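Local coordinates for vitamin B12-binding protein (Vibrio cholerae O395, PDB 5YSC), which binds vitamin B12 in the periplasm and probably delivers it to the membrane subunits of the BtuCDF ABC transporter for import, at residues 159-162 with 166-169; 177-182 with 210-215; 185-190 with 204-209. All blocks are in the same frame, centred on the assembly; numbering follows the deposited sequence.

Contact 1: residues 159-162 with 166-169; sequences YQLS and IITL
Leu161 and Ile167 meet where the chain leaves strand 155-159, turns, and comes back along itself. The backbone N of Leu161 donates to Ile167 O over 2.9 Å, meeting the oxygen almost head-on (C=O...N angle 164°). From there the Leu161 side chain leads over the returning segment: its CB lies 3.4 Å from Ile167 O, CG stays near the same oxygen, and the CD1 branch ends 4.2 Å from Ile167 CG2. A chi1 of -68° sets CG beside the backbone N, and the two side chains cross at a slant, with only the CD1 branch coming near the isoleucine methyl. Leu161 also touches the bound cyanocobalamin.

Farther along, Thr168 OG1 donates to Tyr159 O across 2.7 Å, approaching from above the carbonyl plane and 36° out of it. The same hydroxyl takes a hydrogen from a water 2.6 Å from OG1, and that water in turn accepts from Tyr159 N. One threonine oxygen thus reaches Tyr159 O directly and Tyr159 N through the water. Beside it, Leu169 CD2 packs 4.0 Å from Tyr159 CB, near the plane of the ring.

Strand 197-198 pairs with 166-167 on the return side, while the Gln160 amide oxygen accepts from Trp224, and the Tyr159 hydroxyl bonds to Asn248 of helix 244-248.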
# COMPACT_ATOMS: atom_id res chain seq x y z
N TYR A 159 9.57 -7.96 7.02
CA TYR A 159 9.53 -6.95 5.96
C TYR A 159 10.00 -5.60 6.47
O TYR A 159 9.33 -4.98 7.31
CB TYR A 159 8.13 -6.80 5.35
CG TYR A 159 8.07 -5.69 4.30
CD1 TYR A 159 9.04 -5.59 3.31
CD2 TYR A 159 7.07 -4.75 4.32
CE1 TYR A 159 9.00 -4.57 2.37
CE2 TYR A 159 7.00 -3.74 3.38
CZ TYR A 159 7.97 -3.65 2.42
OH TYR A 159 7.91 -2.63 1.49
N GLN A 160 11.12 -5.17 5.93
CA GLN A 160 11.79 -3.92 6.25
C GLN A 160 11.32 -2.78 5.34
O GLN A 160 11.46 -2.85 4.12
CB GLN A 160 13.28 -4.19 6.04
CG GLN A 160 14.16 -3.30 6.75
CD GLN A 160 15.57 -3.81 6.69
OE1 GLN A 160 15.87 -4.85 6.06
NE2 GLN A 160 16.44 -3.10 7.37
N LEU A 161 10.81 -1.70 5.94
CA LEU A 161 10.50 -0.48 5.19
C LEU A 161 11.71 0.43 4.98
O LEU A 161 11.70 1.26 4.07
CB LEU A 161 9.42 0.31 5.93
CG LEU A 161 8.04 -0.30 5.99
CD1 LEU A 161 7.17 0.62 6.79
CD2 LEU A 161 7.43 -0.46 4.58
N SER A 162 12.74 0.29 5.81
CA SER A 162 13.96 1.08 5.71
C SER A 162 15.06 0.31 6.42
O SER A 162 14.79 -0.55 7.26
CB SER A 162 13.79 2.47 6.31
OG SER A 162 13.13 2.41 7.57
N ILE A 166 15.50 0.87 11.24
CA ILE A 166 14.69 -0.26 10.80
C ILE A 166 13.26 -0.02 11.27
O ILE A 166 12.98 -0.10 12.46
CB ILE A 166 15.23 -1.59 11.34
CG1 ILE A 166 16.73 -1.74 11.02
CG2 ILE A 166 14.48 -2.72 10.73
CD1 ILE A 166 17.41 -2.87 11.80
N ILE A 167 12.37 0.29 10.33
CA ILE A 167 10.93 0.34 10.57
C ILE A 167 10.29 -0.85 9.87
O ILE A 167 10.66 -1.19 8.74
CB ILE A 167 10.30 1.65 10.05
CG1 ILE A 167 11.06 2.87 10.55
CG2 ILE A 167 8.85 1.74 10.45
CD1 ILE A 167 11.05 3.01 12.02
N THR A 168 9.34 -1.47 10.55
CA THR A 168 8.64 -2.62 10.01
C THR A 168 7.15 -2.39 10.26
O THR A 168 6.72 -1.28 10.61
CB THR A 168 9.18 -3.93 10.62
OG1 THR A 168 8.63 -5.06 9.91
CG2 THR A 168 8.80 -4.08 12.10
N LEU A 169 6.37 -3.43 10.07
CA LEU A 169 4.92 -3.39 10.18
C LEU A 169 4.48 -4.34 11.27
O LEU A 169 5.21 -5.26 11.65
CB LEU A 169 4.24 -3.76 8.85
CG LEU A 169 4.14 -5.23 8.40
CD1 LEU A 169 3.37 -5.30 7.08
CD2 LEU A 169 5.50 -5.87 8.26
O HOH W 1 8.28 -7.64 9.67

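Contact 2: residues 177-182 with 210-215; sequences EVFSLC and VIFTSE
Packing of a helix on a parallel sheet, the recurrent theme of each lobe of a periplasmic binding protein, brings Phe179 of helix 176-181 against Phe212 of strand 210-213. The two rings carry the whole contact between these segments, bridging backbones whose nearest CA atoms, those of Phe179 and Phe212, stand 10.7 Å apart.

Phe179 CE1 does most of the touching: it comes to 3.4 Å from Phe212 CD2 and 3.7 Å from Phe212 CE2, while CD1 of Phe179 lies 4.1 Å from Phe212 CE2. The ring centroids are 5.6 Å apart and the planes are inclined by 39°, an oblique meeting in which the side chains run past each other in opposite directions. Both side chains set out from the backbone toward the opposite segment, so the rings meet between helix and sheet. One face of the Phe212 ring is covered within its own strand by Val210 CG1, 3.6 Å above the plane and displaced toward the rim.

Phe179 also stacks on Tyr157 of strand 155-159, and helix 254-267 adds Val261 against Phe179 and Leu265 against Phe212. Being purely apolar, the contact has no directional bond to fix the tilt of the rings; their orientation is probably set by packing within this buried aromatic and aliphatic cluster, including the stack on Tyr157.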
# COMPACT_ATOMS: atom_id res chain seq x y z
N GLU A 177 -1.77 -7.84 5.07
CA GLU A 177 -2.71 -8.72 4.39
C GLU A 177 -2.17 -9.28 3.08
O GLU A 177 -2.58 -10.36 2.64
CB GLU A 177 -3.97 -7.91 4.14
CG GLU A 177 -5.17 -8.69 3.95
CD GLU A 177 -5.87 -8.91 5.23
OE1 GLU A 177 -5.17 -9.22 6.22
OE2 GLU A 177 -7.11 -8.73 5.27
N VAL A 178 -1.29 -8.56 2.40
CA VAL A 178 -0.69 -9.11 1.19
C VAL A 178 0.06 -10.40 1.51
O VAL A 178 -0.07 -11.41 0.80
CB VAL A 178 0.26 -8.08 0.56
CG1 VAL A 178 1.01 -8.71 -0.58
CG2 VAL A 178 -0.54 -6.84 0.11
N PHE A 179 0.91 -10.35 2.54
CA PHE A 179 1.69 -11.51 2.96
C PHE A 179 0.79 -12.63 3.44
O PHE A 179 1.00 -13.80 3.11
CB PHE A 179 2.69 -11.09 4.04
CG PHE A 179 3.68 -10.07 3.59
CD1 PHE A 179 4.86 -10.46 2.95
CD2 PHE A 179 3.44 -8.71 3.76
CE1 PHE A 179 5.78 -9.53 2.51
CE2 PHE A 179 4.37 -7.78 3.33
CZ PHE A 179 5.54 -8.20 2.67
N SER A 180 -0.27 -12.30 4.18
CA SER A 180 -1.11 -13.33 4.80
C SER A 180 -1.82 -14.20 3.76
O SER A 180 -2.06 -15.38 4.01
CB SER A 180 -2.14 -12.70 5.74
OG SER A 180 -1.50 -11.93 6.72
N LEU A 181 -2.18 -13.63 2.60
CA LEU A 181 -2.79 -14.44 1.55
C LEU A 181 -1.93 -15.66 1.22
O LEU A 181 -2.46 -16.75 0.95
CB LEU A 181 -3.02 -13.57 0.31
CG LEU A 181 -3.77 -14.14 -0.88
CD1 LEU A 181 -4.40 -13.04 -1.71
CD2 LEU A 181 -2.88 -15.02 -1.76
N CYS A 182 -0.60 -15.49 1.23
CA CYS A 182 0.37 -16.50 0.81
C CYS A 182 0.77 -17.41 1.96
O CYS A 182 1.71 -18.20 1.81
CB CYS A 182 1.64 -15.83 0.23
SG CYS A 182 1.43 -14.36 -0.91
N VAL A 210 12.49 -15.59 5.91
CA VAL A 210 12.64 -14.73 4.74
C VAL A 210 12.75 -13.29 5.23
O VAL A 210 12.03 -12.90 6.16
CB VAL A 210 11.44 -14.86 3.79
CG1 VAL A 210 11.63 -13.90 2.65
CG2 VAL A 210 11.27 -16.27 3.28
N ILE A 211 13.65 -12.51 4.63
CA ILE A 211 13.71 -11.06 4.81
C ILE A 211 13.34 -10.38 3.50
O ILE A 211 13.95 -10.64 2.46
CB ILE A 211 15.09 -10.62 5.29
CG1 ILE A 211 15.33 -11.18 6.70
CG2 ILE A 211 15.17 -9.11 5.31
CD1 ILE A 211 16.76 -11.02 7.22
N PHE A 212 12.36 -9.49 3.56
CA PHE A 212 11.99 -8.63 2.44
C PHE A 212 12.47 -7.21 2.69
O PHE A 212 12.34 -6.69 3.81
CB PHE A 212 10.48 -8.64 2.23
CG PHE A 212 9.95 -9.95 1.69
CD1 PHE A 212 10.41 -10.46 0.49
CD2 PHE A 212 9.03 -10.68 2.41
CE1 PHE A 212 9.92 -11.62 0.02
CE2 PHE A 212 8.54 -11.88 1.95
CZ PHE A 212 8.99 -12.35 0.74
N THR A 213 12.99 -6.57 1.65
CA THR A 213 13.57 -5.24 1.77
C THR A 213 13.30 -4.47 0.47
O THR A 213 12.40 -4.82 -0.30
CB THR A 213 15.06 -5.37 2.15
OG1 THR A 213 15.61 -4.08 2.49
CG2 THR A 213 15.87 -6.01 0.96
N SER A 214 14.10 -3.43 0.21
CA SER A 214 13.93 -2.56 -0.95
C SER A 214 14.92 -2.93 -2.05
O SER A 214 15.95 -3.57 -1.82
CB SER A 214 14.14 -1.10 -0.55
OG SER A 214 15.50 -0.88 -0.19
N GLU A 215 14.58 -2.51 -3.27
CA GLU A 215 15.49 -2.71 -4.39
C GLU A 215 16.78 -1.97 -4.14
O GLU A 215 17.87 -2.45 -4.48
CB GLU A 215 14.79 -2.27 -5.67
CG GLU A 215 13.53 -3.10 -5.92
CD GLU A 215 12.75 -2.73 -7.17
OE1 GLU A 215 11.49 -2.73 -7.11
OE2 GLU A 215 13.37 -2.45 -8.23

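Contact 3: residues 185-190 with 204-209; sequences VNIFAD and LVKQPQ
Lys206 NZ donates to the backbone oxygen of Ile187 over 2.7 Å, the shortest polar link between the two segments. The bond meets the carbonyl nearly end-on, with a C=O...N angle of 169°. A water adds a second, weak link: it accepts from Lys206 NZ at 3.3 Å and donates, again weakly, to Asp190 O. The carboxylate of Asp190 stays apart, with OD2 of Asp190 6.6 Å from Lys206 NZ, too far for a salt bridge.

To get there the lysine, placed at the end of helix 200-206, bends at chi2 (-91°) and then runs extended past Ile187. Its methylenes pass the isoleucine in the opposite direction: CB of Lys206 lies 3.7 Å from Ile187 CD1, and CD of Lys206 packs on Ile187 CB. Ile187 CG1 lies between the backbone N and the carbonyl carbon (chi1 56°), which directs CD1 into the corner formed by Lys206 and Pro208, with Pro208 CB 4.1 Å from that methyl. The Phe188 ring completes the flank, its CE1 approaching Lys206 CE obliquely.

On the receiving side the chain leaves strand 184-186 in a type I turn from Asn186 to Ala189. Asn186 OD1 accepts from Phe188 N at 3.0 Å, forming an Asx turn, with the donor well above the amide plane. Arg156 of strand 155-159 bonds to Lys206 O and joins the end of the helix to the sheet.

The contact therefore combines a buried apolar corner with one bond that is probably charge-assisted. The ammonium group would tend to polarise Ile187 O; that carbonyl and the weakly bound water probably stabilise the positive charge, and Asp190 may add a weaker, longer-range attraction.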
# COMPACT_ATOMS: atom_id res chain seq x y z
N VAL A 185 3.58 -15.14 7.74
CA VAL A 185 3.40 -14.80 9.16
C VAL A 185 4.46 -13.77 9.52
O VAL A 185 5.66 -14.05 9.45
CB VAL A 185 3.47 -16.04 10.05
CG1 VAL A 185 3.38 -15.66 11.55
CG2 VAL A 185 2.37 -17.01 9.68
N ASN A 186 4.00 -12.56 9.86
CA ASN A 186 4.87 -11.46 10.25
C ASN A 186 5.49 -11.72 11.61
O ASN A 186 4.77 -11.91 12.58
CB ASN A 186 4.05 -10.17 10.27
CG ASN A 186 4.83 -8.98 10.72
OD1 ASN A 186 6.06 -8.99 10.74
ND2 ASN A 186 4.12 -7.92 11.06
N ILE A 187 6.83 -11.67 11.69
CA ILE A 187 7.52 -11.95 12.96
C ILE A 187 7.25 -10.86 13.99
O ILE A 187 7.43 -11.08 15.19
CB ILE A 187 9.05 -12.11 12.79
CG1 ILE A 187 9.68 -10.87 12.12
CG2 ILE A 187 9.38 -13.38 12.02
CD1 ILE A 187 11.23 -10.81 12.24
N PHE A 188 6.86 -9.67 13.54
CA PHE A 188 6.60 -8.57 14.46
C PHE A 188 5.11 -8.26 14.58
O PHE A 188 4.74 -7.17 14.99
CB PHE A 188 7.39 -7.34 14.01
CG PHE A 188 8.86 -7.43 14.32
CD1 PHE A 188 9.30 -7.31 15.63
CD2 PHE A 188 9.80 -7.62 13.32
CE1 PHE A 188 10.66 -7.38 15.95
CE2 PHE A 188 11.17 -7.69 13.61
CZ PHE A 188 11.60 -7.57 14.93
N ALA A 189 4.27 -9.24 14.28
CA ALA A 189 2.83 -9.01 14.27
C ALA A 189 2.36 -8.45 15.60
O ALA A 189 1.58 -7.50 15.65
CB ALA A 189 2.09 -10.30 13.97
N ASP A 190 2.85 -9.04 16.69
CA ASP A 190 2.44 -8.63 18.05
C ASP A 190 3.38 -7.56 18.58
O ASP A 190 4.18 -7.78 19.48
CB ASP A 190 2.42 -9.84 18.98
CG ASP A 190 1.49 -10.93 18.50
OD1 ASP A 190 0.46 -10.57 17.87
OD2 ASP A 190 1.79 -12.12 18.76
N LEU A 204 17.44 -10.32 14.69
CA LEU A 204 18.33 -11.47 14.83
C LEU A 204 17.72 -12.52 15.74
O LEU A 204 17.72 -13.71 15.43
CB LEU A 204 19.69 -11.04 15.38
CG LEU A 204 20.57 -10.14 14.50
CD1 LEU A 204 21.90 -9.87 15.19
CD2 LEU A 204 20.78 -10.75 13.15
N VAL A 205 17.18 -12.07 16.87
CA VAL A 205 16.59 -12.99 17.83
C VAL A 205 15.46 -13.75 17.17
O VAL A 205 15.33 -14.96 17.35
CB VAL A 205 16.15 -12.19 19.07
CG1 VAL A 205 14.99 -12.84 19.79
CG2 VAL A 205 17.34 -12.03 20.01
N LYS A 206 14.66 -13.06 16.34
CA LYS A 206 13.42 -13.61 15.79
C LYS A 206 13.65 -14.67 14.71
O LYS A 206 12.75 -15.47 14.44
CB LYS A 206 12.57 -12.49 15.22
CG LYS A 206 11.85 -11.61 16.25
CD LYS A 206 10.47 -12.15 16.57
CE LYS A 206 9.69 -11.19 17.46
NZ LYS A 206 8.32 -11.69 17.71
N GLN A 207 14.80 -14.67 14.05
CA GLN A 207 15.11 -15.76 13.13
C GLN A 207 14.11 -15.87 11.97
O GLN A 207 13.62 -16.97 11.68
CB GLN A 207 15.15 -17.09 13.90
CG GLN A 207 16.08 -18.13 13.29
CD GLN A 207 17.50 -17.64 13.26
OE1 GLN A 207 17.85 -16.67 13.94
NE2 GLN A 207 18.33 -18.28 12.43
N PRO A 208 13.84 -14.79 11.25
CA PRO A 208 12.91 -14.88 10.12
C PRO A 208 13.40 -15.87 9.08
O PRO A 208 14.59 -15.93 8.78
CB PRO A 208 12.87 -13.46 9.57
CG PRO A 208 14.18 -12.86 9.99
CD PRO A 208 14.48 -13.47 11.33
N GLN A 209 12.48 -16.61 8.49
CA GLN A 209 12.83 -17.50 7.38
C GLN A 209 13.15 -16.72 6.11
O GLN A 209 14.03 -17.14 5.34
CB GLN A 209 11.68 -18.47 7.13
CG GLN A 209 11.57 -19.56 8.18
CD GLN A 209 10.32 -20.37 8.01
OE1 GLN A 209 9.23 -19.94 8.38
NE2 GLN A 209 10.47 -21.54 7.42
O HOH W 2 6.60 -8.87 17.88

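In the fold
All three contacts lie on the same side of the chain's centre, in the lobe built on the parallel sheet that includes strands 155-159 and 210-213, with centres about 11 to 12 Å apart. Contact 1 faces the ligand: the Leu161 side chain is about 4 Å from cyanocobalamin, against about 9 Å for the side chain of Phe179 and about 12 Å for that of Phe188. It joins contact 2 through Gln160 N and Phe212 O, 2.9 Å apart, and contact 3 through Leu169 O and Asn186 ND2, also 2.9 Å apart. Contact 3 is nested within the chain loop closed by contact 2. Glu201, predicted to matter for BtuC binding, is about 8 Å from Ile166, side chain to side chain.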